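Local coordinates for protein galactose-binding lectin (Arachis hypogaea, PDB 2PEL) that binds D-galactose and galactose-bearing sugars as a homotetrameric legume lectin that carries calcium and manganese ions, at residues D83-F88 with F206-S211. Residues are numbered along the deposited sequence; the frame is centred on the assembly and turned at random.
Sequences DGIIFF and FSASGS. With GAL (beta-D-galactopyranose), chain E; GLC (alpha-D-glucopyranose), chain B.
Galactose O4 is held from both segments: it donates to Asp83 OD2 over 2.6 Å, and Ser211 OG lies equally close to it, although the one serine proton could instead make a weak bond to the ring oxygen O5. The other carboxylate oxygen of Asp83 takes the galactose O3 hydroxyl, OD1 to O3 2.7 Å, so the aspartate grips two neighbouring sugar hydroxyls at once. A cis peptide bond precedes Asp83, a hallmark of the legume lectin site, and Asp83 N is hydrogen-bonded to Ser209 O across the pair. Beyond the sugar, strands 84-88 and 206-209 run antiparallel. Ile86 and Ser207 form a hydrogen-bonded pair: Ile86 N reaches Ser207 O at 2.9 Å, and Ser207 N returns a bond to Ile86 O. On their face of the sheet, Ile86 CG2 sits 3.8 Å from Ser207 CB. With CG placed between backbone N and carbonyl carbon (chi1 76°), the Phe88 ring swings back toward the partner strand, bringing CE1 to 3.7 Å from Ser207 CB while its edge meets Phe206 C. Ser207 OG is hydrogen-bonded to Leu106 O. Phe87 and Phe206 project from the opposite face, their ring planes inclined at 49°, and Phe87 CD1 approaches Phe206 CE2 to 3.7 Å. Ile85 CG2 lies 4.2 Å from Phe206 CD2. Asn127, a calcium ligand, also bonds the galactose, and the Asp83 side chain lies about 5 Å from the calcium ion, placing sugar and metal sites side by side. The paired strands lie within the seven-stranded sheet, between strands 43-53 and 117-123, and the Phe87–Phe206 face packs onto Phe69 and Trp223 of the other sheet in the jelly-roll sandwich.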
loop_
_atom_site.group_PDB
_atom_site.type_symbol
_atom_site.label_atom_id
_atom_site.label_comp_id
_atom_site.label_asym_id
_atom_site.label_seq_id
_atom_site.Cartn_x
_atom_site.Cartn_y
_atom_site.Cartn_z
ATOM N N ASP A 83 19.641 -28.549 -6.529
ATOM C CA ASP A 83 20.574 -28.155 -5.478
ATOM C C ASP A 83 20.035 -27.110 -4.501
ATOM O O ASP A 83 20.664 -26.945 -3.450
ATOM C CB ASP A 83 21.814 -27.626 -6.242
ATOM C CG ASP A 83 22.813 -28.747 -6.505
ATOM O OD1 ASP A 83 23.692 -29.037 -5.667
ATOM O OD2 ASP A 83 22.696 -29.349 -7.595
ATOM N N GLY A 84 18.967 -26.396 -4.831
ATOM C CA GLY A 84 18.422 -25.361 -3.953
ATOM C C GLY A 84 18.215 -24.012 -4.641
ATOM O O GLY A 84 18.532 -23.815 -5.823
ATOM N N ILE A 85 17.674 -23.095 -3.855
ATOM C CA ILE A 85 17.360 -21.731 -4.265
ATOM C C ILE A 85 18.236 -20.761 -3.467
ATOM O O ILE A 85 18.670 -21.171 -2.385
ATOM C CB ILE A 85 15.831 -21.411 -4.027
ATOM C CG1 ILE A 85 14.915 -22.348 -4.869
ATOM C CG2 ILE A 85 15.430 -19.925 -4.237
ATOM C CD1 ILE A 85 13.395 -22.167 -4.550
ATOM N N ILE A 86 18.415 -19.557 -4.008
ATOM C CA ILE A 86 19.218 -18.534 -3.298
ATOM C C ILE A 86 18.520 -17.196 -3.582
ATOM O O ILE A 86 18.086 -16.948 -4.705
ATOM C CB ILE A 86 20.748 -18.599 -3.624
ATOM C CG1 ILE A 86 21.478 -17.549 -2.755
ATOM C CG2 ILE A 86 21.084 -18.380 -5.132
ATOM C CD1 ILE A 86 23.023 -17.549 -2.747
ATOM N N PHE A 87 18.330 -16.390 -2.572
ATOM C CA PHE A 87 17.705 -15.061 -2.650
ATOM C C PHE A 87 18.991 -14.217 -2.705
ATOM O O PHE A 87 19.811 -14.351 -1.781
ATOM C CB PHE A 87 16.801 -14.673 -1.472
ATOM C CG PHE A 87 16.460 -13.206 -1.365
ATOM C CD1 PHE A 87 15.638 -12.607 -2.320
ATOM C CD2 PHE A 87 16.957 -12.406 -0.332
ATOM C CE1 PHE A 87 15.307 -11.251 -2.266
ATOM C CE2 PHE A 87 16.652 -11.043 -0.273
ATOM C CZ PHE A 87 15.815 -10.453 -1.248
ATOM N N PHE A 88 19.188 -13.436 -3.726
ATOM C CA PHE A 88 20.465 -12.658 -3.752
ATOM C C PHE A 88 20.285 -11.215 -4.197
ATOM O O PHE A 88 19.288 -10.752 -4.796
ATOM C CB PHE A 88 21.473 -13.445 -4.621
ATOM C CG PHE A 88 21.242 -13.352 -6.103
ATOM C CD1 PHE A 88 20.313 -14.186 -6.733
ATOM C CD2 PHE A 88 21.971 -12.418 -6.867
ATOM C CE1 PHE A 88 20.089 -14.096 -8.119
ATOM C CE2 PHE A 88 21.753 -12.325 -8.228
ATOM C CZ PHE A 88 20.823 -13.165 -8.864
ATOM N N PHE A 206 16.178 -14.206 -7.353
ATOM C CA PHE A 206 16.321 -15.621 -6.989
ATOM C C PHE A 206 17.083 -16.364 -8.106
ATOM O O PHE A 206 16.988 -16.066 -9.306
ATOM C CB PHE A 206 14.954 -16.286 -6.800
ATOM C CG PHE A 206 14.082 -15.559 -5.816
ATOM C CD1 PHE A 206 13.228 -14.539 -6.276
ATOM C CD2 PHE A 206 14.111 -15.893 -4.473
ATOM C CE1 PHE A 206 12.445 -13.847 -5.378
ATOM C CE2 PHE A 206 13.301 -15.192 -3.561
ATOM C CZ PHE A 206 12.474 -14.162 -4.012
ATOM N N SER A 207 17.838 -17.379 -7.727
ATOM C CA SER A 207 18.609 -18.240 -8.628
ATOM C C SER A 207 18.502 -19.680 -8.118
ATOM O O SER A 207 18.521 -19.835 -6.896
ATOM C CB SER A 207 20.057 -17.790 -8.762
ATOM O OG SER A 207 20.751 -18.731 -9.572
ATOM N N ALA A 208 18.380 -20.651 -8.994
ATOM C CA ALA A 208 18.314 -22.093 -8.656
ATOM C C ALA A 208 19.182 -22.857 -9.688
ATOM O O ALA A 208 19.381 -22.343 -10.812
ATOM C CB ALA A 208 16.923 -22.651 -8.611
ATOM N N SER A 209 19.728 -24.016 -9.290
ATOM C CA SER A 209 20.576 -24.789 -10.220
ATOM C C SER A 209 20.416 -26.279 -9.935
ATOM O O SER A 209 19.843 -26.649 -8.915
ATOM C CB SER A 209 22.031 -24.351 -10.105
ATOM O OG SER A 209 22.475 -24.627 -8.782
ATOM N N GLY A 210 20.884 -27.079 -10.859
ATOM C CA GLY A 210 20.889 -28.561 -10.846
ATOM C C GLY A 210 22.147 -29.048 -11.582
ATOM O O GLY A 210 22.960 -28.223 -12.052
ATOM N N SER A 211 22.344 -30.351 -11.647
ATOM C CA SER A 211 23.511 -30.942 -12.336
ATOM C C SER A 211 22.968 -32.102 -13.175
ATOM O O SER A 211 21.759 -32.149 -13.469
ATOM C CB SER A 211 24.586 -31.347 -11.351
ATOM O OG SER A 211 24.167 -32.285 -10.368
HETATM C C1 GAL E . 26.698 -33.440 -8.152
HETATM C C2 GAL E . 26.704 -31.918 -8.023
HETATM C C3 GAL E . 25.943 -31.462 -6.807
HETATM C C4 GAL E . 24.552 -32.065 -6.776
HETATM C C5 GAL E . 24.724 -33.572 -6.803
HETATM C C6 GAL E . 23.422 -34.325 -6.812
HETATM O O2 GAL E . 27.999 -31.402 -8.072
HETATM O O3 GAL E . 25.965 -30.043 -6.652
HETATM O O4 GAL E . 23.667 -31.731 -7.861
HETATM O O5 GAL E . 25.397 -33.956 -8.032
HETATM O O6 GAL E . 23.742 -35.699 -6.965
HETATM C C1 GLC B . 28.660 -37.007 -11.612
HETATM C C2 GLC B . 27.159 -36.913 -11.386
HETATM C C3 GLC B . 26.808 -35.442 -11.122
HETATM C C4 GLC B . 27.559 -35.008 -9.848
HETATM C C5 GLC B . 29.050 -35.191 -10.030
HETATM C C6 GLC B . 29.919 -34.950 -8.815
HETATM O O1 GLC B . 28.848 -36.136 -12.776
HETATM O O2 GLC B . 26.519 -37.508 -12.582
HETATM O O3 GLC B . 25.451 -35.347 -10.695
HETATM O O4 GLC B . 27.100 -33.704 -9.475
HETATM O O5 GLC B . 29.323 -36.522 -10.477
HETATM O O6 GLC B . 29.538 -35.795 -7.692
#